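Local coordinates for protein 11S globulin isoform 1 (Cocos nucifera, PDB 5WPW) that serves as a hexameric seed storage protein of the 11S globulin family, acting as a nutrient reservoir in coconut, where it is also a potential food allergen, at residues Q252-P257 with R269-N274; E289-Y294 with F358-I363; S309-T314 with Q339-P344. The protein carries 2 engineered substitutions. All coordinates share one frame; numbering follows the deposited sequence.

Contact 1: residues Q252-P257 with R269-N274; sequences QNIGDP and RITTLN
A chi1 of 47° places CG of R269 between its own backbone N and carbonyl carbon, and the chain then runs extended to NE, which carries the guanidinium across to P257. In I254 a similar choice (chi1 62°) sets CG2 beside the backbone N, where it meets L273. The proline packs over one face of the guanidinium, offset toward the rim, with P257 CB 3.8 Å from R269 NE. G255 O stands obliquely to the same group, 3.6 Å from R269 NH1, but is not hydrogen-bonded to it; a water in the guanidinium plane accepts from NH2 and donates to G255 O at 3.0 Å. At the apolar end, I254 and L273 cross at about a right angle, CG2 to CD2 3.7 Å, while the other branch of the leucine, CD1, lies 3.7 Å from Q252 CG. The amide of Q252 is engaged elsewhere, by K249. Between these ends a second water accepts from T271 OG1 at 2.7 Å and donates to D256 O at 2.9 Å. N253 OD1 accepts from D256 N at 3.0 Å, an Asx motif that shapes the turn. Side chains and waters, not backbone bonds, join these segments where two sheets meet: 251-253, outermost strand within this chain of the sheet built mainly from the first cupin domain, packs against strand 268-273 of the second, at the interdomain joint of a bicupin.

Contact 2: residues E289-Y294 with F358-I363; sequences ERVVLY and FQLVSI
Antiparallel strand pairing within a cupin beta-barrel is illustrated by E289-L293 and F358-S362, whose backbones are laced by alternating hydrogen-bonded and non-hydrogen-bonded pairs. At V291 and L360 the two backbone bonds are L360 N to V291 O, 2.9 Å, and V291 N to L360 O, 3.0 Å. The second acceptor is gripped twice. R290 NH1 also donates to L360 O at 3.2 Å, standing 76° out of the carbonyl plane and on the opposite face from V291 N, while the oxygen itself lies close to the guanidinium plane. A bend at chi2 (58°) turns the arginine back over its partner strand to make this bond. R290 and Q359 run side by side with their flat ends almost perpendicular, and a water joins them, 3.1 Å from R290 NH2 and 2.8 Å from Q359 OE1. Beyond the arginine, V292 CG2 rests 3.9 Å from Q359 CG. On the other face V291 and L360 point the same way, CB to CD1 3.6 Å, and L293 CD1 lies 4.3 Å from F358 CD2, at the edge of the ring. L293 and F358 reach A353 of strand 348-354, whereas R290 and V361 pack on Y64 of the first cupin domain. Strand 268-273 flanks this pair on the side of 289-293; strand 309-314 flanks it on the other, where T314 OG1 also receives R290 NH1.

Contact 3: residues S309-T314 with Q339-P344; sequences SIMYCT and QLLIVP
S309 through Y312 pair with L340 through V343 as antiparallel neighbours in a sheet of the second cupin domain; 340-343 is the last strand of this sheet, though L340 is bonded onward to L11. At M311 and L341 the backbone bonds are short in both directions, M311 N to L341 O and L341 N to M311 O both 2.7 Å. M311 O is further approached by the CA-H of L340, 3.2 Å between L340 CA and M311 O. Side-chain packing is tightest around I310, I342 and L340. The CD1 methyl of I342 fits against both branches of I310, 3.5 Å from CG1 and from CG2. The I342 side chain is folded at chi2 (-74°), which brings this methyl back over the neighbouring strand. I310 CG2 also lies alongside L340 CD1, at 3.9 Å.

The looser parts are no more exposed to solvent, since every touching residue is buried, but their side-chain pairs stand further apart. L340 CB sits at the edge of the Y312 ring, 4.4 Å from CD1, and M311 CE is as distant from L341 CD2. The tyrosine ring lies closer to the backbone, with Y312 CD1 3.6 Å from Q339 O. C313 N donates to that same Q339 O at 2.9 Å, and backbone bonding goes on from C313 to G338. Q339 itself is held by its OE1, which accepts from the backbone N of R336. Outside the pair, L340 packs on F34 and I342 on A37, both of helix 32-37, so the first cupin domain covers this face. On the face of S309, M311 and V343, residue M349 of strand 348-354 packs against M311 and V343. There the thioether side chain of M311 extends from CB with chi1 at -173°, then bends at chi3, and its terminal CE methyl comes to rest 3.7 Å from V343 CG2.

How the contacts relate
All three contacts reach one sheet of the second cupin domain, whose strands 268-273, 287-293, 357-364, 309-314 and 340-343 follow one another in that order. Contacts 1 and 2, with centres about 9 Å apart, are joined by neighbouring strands: R269 N lies 2.9 Å from V292 O, a probable hydrogen bond. Contacts 2 and 3, about 10 Å between centres, meet similarly where I310 N lies 2.8 Å from I363 O. Contacts 1 and 3 do not touch, their centres being about 17 Å apart. Two of the contacts thus pair strands within the sheet, while contact 1 packs a strand of the first domain's sheet onto it.

Contact 1: residues Q252-P257 with R269-N274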
loop_
_atom_site.group_PDB
_atom_site.type_symbol
_atom_site.label_atom_id
_atom_site.label_comp_id
_atom_site.label_asym_id
_atom_site.label_seq_id
_atom_site.Cartn_x
_atom_site.Cartn_y
_atom_site.Cartn_z
ATOM N N GLN A 252 21.873 10.740 4.300
ATOM C CA GLN A 252 22.073 11.000 2.878
ATOM C C GLN A 252 22.717 12.363 2.709
ATOM O O GLN A 252 22.295 13.337 3.337
ATOM C CB GLN A 252 20.750 10.948 2.106
ATOM C CG GLN A 252 20.878 11.508 0.705
ATOM C CD GLN A 252 20.836 10.444 -0.356
ATOM O OE1 GLN A 252 20.948 9.255 -0.065
ATOM N NE2 GLN A 252 20.650 10.864 -1.605
ATOM N N ASN A 253 23.741 12.428 1.868
ATOM C CA ASN A 253 24.431 13.682 1.628
ATOM C C ASN A 253 23.705 14.481 0.547
ATOM O O ASN A 253 23.384 13.947 -0.515
ATOM C CB ASN A 253 25.881 13.408 1.237
ATOM C CG ASN A 253 26.640 14.672 0.949
ATOM O OD1 ASN A 253 26.644 15.140 -0.180
ATOM N ND2 ASN A 253 27.253 15.250 1.966
ATOM N N ILE A 254 23.406 15.748 0.834
ATOM C CA ILE A 254 22.817 16.636 -0.157
ATOM C C ILE A 254 23.696 17.834 -0.469
ATOM O O ILE A 254 23.276 18.706 -1.240
ATOM C CB ILE A 254 21.415 17.115 0.263
ATOM C CG1 ILE A 254 21.495 17.911 1.571
ATOM C CG2 ILE A 254 20.467 15.918 0.356
ATOM C CD1 ILE A 254 20.262 18.752 1.839
ATOM N N GLY A 255 24.899 17.907 0.100
ATOM C CA GLY A 255 25.724 19.089 -0.087
ATOM C C GLY A 255 26.631 18.979 -1.291
ATOM O O GLY A 255 27.057 19.994 -1.854
ATOM N N ASP A 256 26.932 17.747 -1.671
ATOM C CA ASP A 256 27.844 17.441 -2.764
ATOM C C ASP A 256 27.309 18.028 -4.059
ATOM O O ASP A 256 26.213 17.648 -4.494
ATOM C CB ASP A 256 28.022 15.923 -2.913
ATOM C CG ASP A 256 28.983 15.537 -4.051
ATOM O OD1 ASP A 256 29.451 16.416 -4.808
ATOM O OD2 ASP A 256 29.274 14.328 -4.203
ATOM N N PRO A 257 28.061 18.898 -4.725
ATOM C CA PRO A 257 27.575 19.476 -5.988
ATOM C C PRO A 257 27.200 18.441 -7.015
ATOM O O PRO A 257 26.246 18.654 -7.777
ATOM C CB PRO A 257 28.774 20.312 -6.467
ATOM C CG PRO A 257 29.504 20.653 -5.214
ATOM C CD PRO A 257 29.377 19.436 -4.343
ATOM N N ARG A 269 22.442 25.661 -8.111
ATOM C CA ARG A 269 21.974 24.287 -8.138
ATOM C C ARG A 269 20.958 24.075 -7.021
ATOM O O ARG A 269 20.918 24.827 -6.045
ATOM C CB ARG A 269 23.137 23.301 -8.001
ATOM C CG ARG A 269 24.120 23.657 -6.874
ATOM C CD ARG A 269 25.163 22.593 -6.665
ATOM N NE ARG A 269 26.213 23.012 -5.731
ATOM C CZ ARG A 269 26.146 22.844 -4.415
ATOM N NH1 ARG A 269 25.075 22.273 -3.870
ATOM N NH2 ARG A 269 27.155 23.230 -3.638
ATOM N N ILE A 270 20.120 23.050 -7.197
ATOM C CA ILE A 270 19.186 22.587 -6.171
ATOM C C ILE A 270 19.269 21.074 -6.080
ATOM O O ILE A 270 19.333 20.377 -7.098
ATOM C CB ILE A 270 17.733 22.993 -6.467
ATOM C CG1 ILE A 270 17.610 24.485 -6.733
ATOM C CG2 ILE A 270 16.822 22.548 -5.316
ATOM C CD1 ILE A 270 16.205 24.881 -7.082
ATOM N N THR A 271 19.204 20.562 -4.855
ATOM C CA THR A 271 19.266 19.135 -4.590
ATOM C C THR A 271 18.145 18.848 -3.610
ATOM O O THR A 271 18.038 19.515 -2.579
ATOM C CB THR A 271 20.636 18.739 -4.021
ATOM O OG1 THR A 271 21.653 19.153 -4.938
ATOM C CG2 THR A 271 20.727 17.249 -3.844
ATOM N N THR A 272 17.269 17.931 -3.976
ATOM C CA THR A 272 16.090 17.595 -3.197
ATOM C C THR A 272 16.326 16.303 -2.428
ATOM O O THR A 272 16.977 15.385 -2.918
ATOM C CB THR A 272 14.896 17.427 -4.132
ATOM O OG1 THR A 272 14.708 18.644 -4.875
ATOM C CG2 THR A 272 13.610 17.050 -3.358
ATOM N N LEU A 273 15.734 16.205 -1.254
ATOM C CA LEU A 273 15.819 14.974 -0.470
ATOM C C LEU A 273 14.414 14.616 -0.017
ATOM O O LEU A 273 13.792 15.388 0.712
ATOM C CB LEU A 273 16.750 15.144 0.726
ATOM C CG LEU A 273 16.974 13.911 1.600
ATOM C CD1 LEU A 273 17.384 12.738 0.760
ATOM C CD2 LEU A 273 18.067 14.216 2.599
ATOM N N ASN A 274 13.901 13.485 -0.489
ATOM C CA ASN A 274 12.610 12.977 -0.029
ATOM C C ASN A 274 12.652 11.456 -0.122
ATOM O O ASN A 274 13.710 10.870 -0.392
ATOM C CB ASN A 274 11.469 13.599 -0.851
ATOM C CG ASN A 274 11.605 13.311 -2.322
ATOM O OD1 ASN A 274 11.964 12.201 -2.719
ATOM N ND2 ASN A 274 11.359 14.323 -3.149
HETATM O O HOH W 1 23.960 19.128 -3.528
HETATM O O HOH W 2 26.685 22.666 -0.439
#

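Contact 2: residues E289-Y294 with F358-I363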
loop_
_atom_site.group_PDB
_atom_site.type_symbol
_atom_site.label_atom_id
_atom_site.label_comp_id
_atom_site.label_asym_id
_atom_site.label_seq_id
_atom_site.Cartn_x
_atom_site.Cartn_y
_atom_site.Cartn_z
ATOM N N GLU A 289 16.069 20.225 1.209
ATOM C CA GLU A 289 16.501 20.831 -0.041
ATOM C C GLU A 289 17.768 21.631 0.244
ATOM O O GLU A 289 17.810 22.370 1.223
ATOM C CB GLU A 289 15.396 21.729 -0.593
ATOM C CG GLU A 289 15.706 22.400 -1.884
ATOM C CD GLU A 289 14.476 23.008 -2.535
ATOM O OE1 GLU A 289 14.011 24.090 -2.086
ATOM O OE2 GLU A 289 13.972 22.386 -3.483
ATOM N N ARG A 290 18.786 21.464 -0.581
ATOM C CA ARG A 290 19.995 22.289 -0.528
ATOM C C ARG A 290 19.985 23.196 -1.756
ATOM O O ARG A 290 19.930 22.695 -2.879
ATOM C CB ARG A 290 21.240 21.405 -0.478
ATOM C CG ARG A 290 22.554 22.144 -0.729
ATOM C CD ARG A 290 22.739 23.250 0.276
ATOM N NE ARG A 290 24.151 23.542 0.535
ATOM C CZ ARG A 290 24.560 24.481 1.377
ATOM N NH1 ARG A 290 23.666 25.215 2.028
ATOM N NH2 ARG A 290 25.858 24.689 1.567
ATOM N N VAL A 291 19.922 24.512 -1.532
ATOM C CA VAL A 291 19.912 25.523 -2.588
ATOM C C VAL A 291 21.226 26.290 -2.515
ATOM O O VAL A 291 21.577 26.827 -1.462
ATOM C CB VAL A 291 18.718 26.482 -2.455
ATOM C CG1 VAL A 291 18.721 27.522 -3.558
ATOM C CG2 VAL A 291 17.406 25.707 -2.455
ATOM N N VAL A 292 21.942 26.360 -3.634
ATOM C CA VAL A 292 23.179 27.145 -3.721
ATOM C C VAL A 292 23.035 28.055 -4.936
ATOM O O VAL A 292 23.010 27.569 -6.068
ATOM C CB VAL A 292 24.428 26.270 -3.847
ATOM C CG1 VAL A 292 25.656 27.146 -4.235
ATOM C CG2 VAL A 292 24.686 25.487 -2.547
ATOM N N LEU A 293 22.906 29.361 -4.694
ATOM C CA LEU A 293 22.701 30.367 -5.725
ATOM C C LEU A 293 24.023 31.095 -5.963
ATOM O O LEU A 293 24.670 31.537 -5.005
ATOM C CB LEU A 293 21.638 31.374 -5.294
ATOM C CG LEU A 293 20.166 30.979 -5.414
ATOM C CD1 LEU A 293 19.305 32.087 -4.859
ATOM C CD2 LEU A 293 19.839 30.731 -6.869
ATOM N N TYR A 294 24.444 31.161 -7.222
ATOM C CA TYR A 294 25.646 31.890 -7.602
ATOM C C TYR A 294 25.331 33.386 -7.634
ATOM O O TYR A 294 24.175 33.796 -7.507
ATOM C CB TYR A 294 26.155 31.408 -8.962
ATOM C CG TYR A 294 26.527 29.936 -9.047
ATOM C CD1 TYR A 294 26.863 29.200 -7.906
ATOM C CD2 TYR A 294 26.543 29.283 -10.279
ATOM C CE1 TYR A 294 27.209 27.861 -7.997
ATOM C CE2 TYR A 294 26.878 27.954 -10.382
ATOM C CZ TYR A 294 27.205 27.243 -9.241
ATOM O OH TYR A 294 27.537 25.919 -9.365
ATOM N N PHE A 358 24.607 32.885 -2.190
ATOM C CA PHE A 358 23.593 32.730 -1.155
ATOM C C PHE A 358 23.307 31.237 -1.087
ATOM O O PHE A 358 22.871 30.672 -2.094
ATOM C CB PHE A 358 22.332 33.520 -1.534
ATOM C CG PHE A 358 21.249 33.554 -0.479
ATOM C CD1 PHE A 358 21.553 33.700 0.859
ATOM C CD2 PHE A 358 19.908 33.510 -0.849
ATOM C CE1 PHE A 358 20.556 33.774 1.811
ATOM C CE2 PHE A 358 18.904 33.556 0.108
ATOM C CZ PHE A 358 19.234 33.688 1.443
ATOM N N GLN A 359 23.575 30.602 0.064
ATOM C CA GLN A 359 23.383 29.158 0.241
ATOM C C GLN A 359 22.439 28.871 1.401
ATOM O O GLN A 359 22.544 29.476 2.475
ATOM C CB GLN A 359 24.702 28.414 0.510
ATOM C CG GLN A 359 25.786 28.659 -0.524
ATOM C CD GLN A 359 26.817 29.657 -0.020
ATOM O OE1 GLN A 359 27.313 29.536 1.096
ATOM N NE2 GLN A 359 27.129 30.655 -0.839
ATOM N N LEU A 360 21.529 27.921 1.205
ATOM C CA LEU A 360 20.649 27.588 2.307
ATOM C C LEU A 360 20.316 26.102 2.271
ATOM O O LEU A 360 20.587 25.387 1.299
ATOM C CB LEU A 360 19.378 28.433 2.280
ATOM C CG LEU A 360 18.693 28.385 0.917
ATOM C CD1 LEU A 360 17.492 27.419 0.832
ATOM C CD2 LEU A 360 18.304 29.793 0.503
ATOM N N VAL A 361 19.772 25.645 3.384
ATOM C CA VAL A 361 19.155 24.336 3.497
ATOM C C VAL A 361 17.740 24.574 3.987
ATOM O O VAL A 361 17.514 25.390 4.894
ATOM C CB VAL A 361 19.940 23.404 4.440
ATOM C CG1 VAL A 361 20.195 24.070 5.781
ATOM C CG2 VAL A 361 19.187 22.089 4.632
ATOM N N SER A 362 16.784 23.919 3.352
ATOM C CA SER A 362 15.410 24.016 3.788
ATOM C C SER A 362 14.965 22.653 4.262
ATOM O O SER A 362 15.330 21.645 3.669
ATOM C CB SER A 362 14.484 24.512 2.678
ATOM O OG SER A 362 14.806 25.851 2.344
ATOM N N ILE A 363 14.192 22.641 5.336
ATOM C CA ILE A 363 13.521 21.440 5.822
ATOM C C ILE A 363 12.032 21.665 5.653
ATOM O O ILE A 363 11.507 22.681 6.106
ATOM C CB ILE A 363 13.845 21.149 7.296
ATOM C CG1 ILE A 363 15.354 21.029 7.530
ATOM C CG2 ILE A 363 13.051 19.900 7.781
ATOM C CD1 ILE A 363 16.036 19.956 6.686
HETATM O O HOH W 3 26.976 27.316 2.758
HETATM O O HOH W 4 26.699 30.578 -3.806
#

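Contact 3: residues S309-T314 with Q339-P344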
loop_
_atom_site.group_PDB
_atom_site.type_symbol
_atom_site.label_atom_id
_atom_site.label_comp_id
_atom_site.label_asym_id
_atom_site.label_seq_id
_atom_site.Cartn_x
_atom_site.Cartn_y
_atom_site.Cartn_z
ATOM N N SER A 309 8.082 25.441 4.817
ATOM C CA SER A 309 9.507 25.417 4.543
ATOM C C SER A 309 10.241 26.139 5.668
ATOM O O SER A 309 9.966 27.317 5.945
ATOM C CB SER A 309 9.804 26.065 3.189
ATOM O OG SER A 309 11.170 25.939 2.839
ATOM N N ILE A 310 11.170 25.435 6.312
ATOM C CA ILE A 310 12.018 25.998 7.359
ATOM C C ILE A 310 13.382 26.233 6.725
ATOM O O ILE A 310 14.155 25.300 6.497
ATOM C CB ILE A 310 12.105 25.086 8.585
ATOM C CG1 ILE A 310 10.718 24.889 9.187
ATOM C CG2 ILE A 310 13.014 25.703 9.639
ATOM C CD1 ILE A 310 10.018 23.642 8.731
ATOM N N MET A 311 13.677 27.489 6.425
ATOM C CA MET A 311 14.857 27.831 5.651
ATOM C C MET A 311 15.937 28.363 6.583
ATOM O O MET A 311 15.673 29.270 7.385
ATOM C CB MET A 311 14.511 28.879 4.598
ATOM C CG MET A 311 15.636 29.160 3.639
ATOM S SD MET A 311 15.173 30.339 2.341
ATOM C CE MET A 311 13.402 30.320 2.491
ATOM N N TYR A 312 17.151 27.828 6.446
ATOM C CA TYR A 312 18.305 28.218 7.254
ATOM C C TYR A 312 19.448 28.593 6.328
ATOM O O TYR A 312 19.850 27.785 5.487
ATOM C CB TYR A 312 18.733 27.075 8.182
ATOM C CG TYR A 312 19.947 27.390 9.021
ATOM C CD1 TYR A 312 19.840 28.204 10.137
ATOM C CD2 TYR A 312 21.200 26.881 8.696
ATOM C CE1 TYR A 312 20.939 28.499 10.910
ATOM C CE2 TYR A 312 22.315 27.180 9.470
ATOM C CZ TYR A 312 22.165 27.981 10.581
ATOM O OH TYR A 312 23.243 28.300 11.362
ATOM N N CYS A 313 19.995 29.799 6.485
ATOM C CA CYS A 313 21.067 30.247 5.593
ATOM C C CYS A 313 22.424 29.795 6.134
ATOM O O CYS A 313 22.780 30.094 7.281
ATOM C CB CYS A 313 21.030 31.760 5.399
ATOM S SG CYS A 313 22.454 32.365 4.447
ATOM N N THR A 314 23.141 29.009 5.336
ATOM C CA THR A 314 24.442 28.466 5.708
ATOM C C THR A 314 25.607 29.329 5.227
ATOM O O THR A 314 26.745 29.068 5.608
ATOM C CB THR A 314 24.615 27.047 5.150
ATOM O OG1 THR A 314 24.612 27.079 3.720
ATOM C CG2 THR A 314 23.475 26.108 5.630
ATOM N N GLN A 339 20.912 32.597 10.108
ATOM C CA GLN A 339 19.535 33.026 10.286
ATOM C C GLN A 339 18.555 32.033 9.675
ATOM O O GLN A 339 18.853 31.342 8.695
ATOM C CB GLN A 339 19.309 34.401 9.664
ATOM C CG GLN A 339 20.389 35.384 10.067
ATOM C CD GLN A 339 20.062 36.790 9.669
ATOM O OE1 GLN A 339 19.625 37.045 8.558
ATOM N NE2 GLN A 339 20.275 37.724 10.587
ATOM N N LEU A 340 17.358 32.052 10.218
ATOM C CA LEU A 340 16.323 31.087 9.901
ATOM C C LEU A 340 15.059 31.827 9.509
ATOM O O LEU A 340 14.728 32.868 10.088
ATOM C CB LEU A 340 16.070 30.183 11.094
ATOM C CG LEU A 340 15.004 29.105 10.987
ATOM C CD1 LEU A 340 15.450 27.890 11.776
ATOM C CD2 LEU A 340 13.704 29.647 11.528
ATOM N N LEU A 341 14.341 31.273 8.538
ATOM C CA LEU A 341 13.101 31.874 8.062
ATOM C C LEU A 341 12.111 30.753 7.810
ATOM O O LEU A 341 12.416 29.831 7.052
ATOM C CB LEU A 341 13.313 32.663 6.764
ATOM C CG LEU A 341 12.102 33.376 6.167
ATOM C CD1 LEU A 341 11.633 34.477 7.129
ATOM C CD2 LEU A 341 12.389 33.952 4.750
ATOM N N ILE A 342 10.927 30.858 8.395
ATOM C CA ILE A 342 9.836 29.933 8.094
ATOM C C ILE A 342 8.956 30.519 6.996
ATOM O O ILE A 342 8.387 31.607 7.149
ATOM C CB ILE A 342 9.002 29.634 9.341
ATOM C CG1 ILE A 342 9.896 29.409 10.561
ATOM C CG2 ILE A 342 8.081 28.434 9.081
ATOM C CD1 ILE A 342 10.594 28.118 10.574
ATOM N N VAL A 343 8.792 29.775 5.910
ATOM C CA VAL A 343 7.871 30.168 4.854
ATOM C C VAL A 343 6.664 29.235 4.930
ATOM O O VAL A 343 6.787 28.028 4.669
ATOM C CB VAL A 343 8.549 30.138 3.482
ATOM C CG1 VAL A 343 7.623 30.691 2.387
ATOM C CG2 VAL A 343 9.882 30.972 3.545
ATOM N N PRO A 344 5.495 29.744 5.287
ATOM C CA PRO A 344 4.321 28.882 5.425
ATOM C C PRO A 344 3.866 28.296 4.101
ATOM O O PRO A 344 4.066 28.866 3.028
ATOM C CB PRO A 344 3.262 29.821 6.009
ATOM C CG PRO A 344 4.046 30.939 6.635
ATOM C CD PRO A 344 5.239 31.109 5.767
#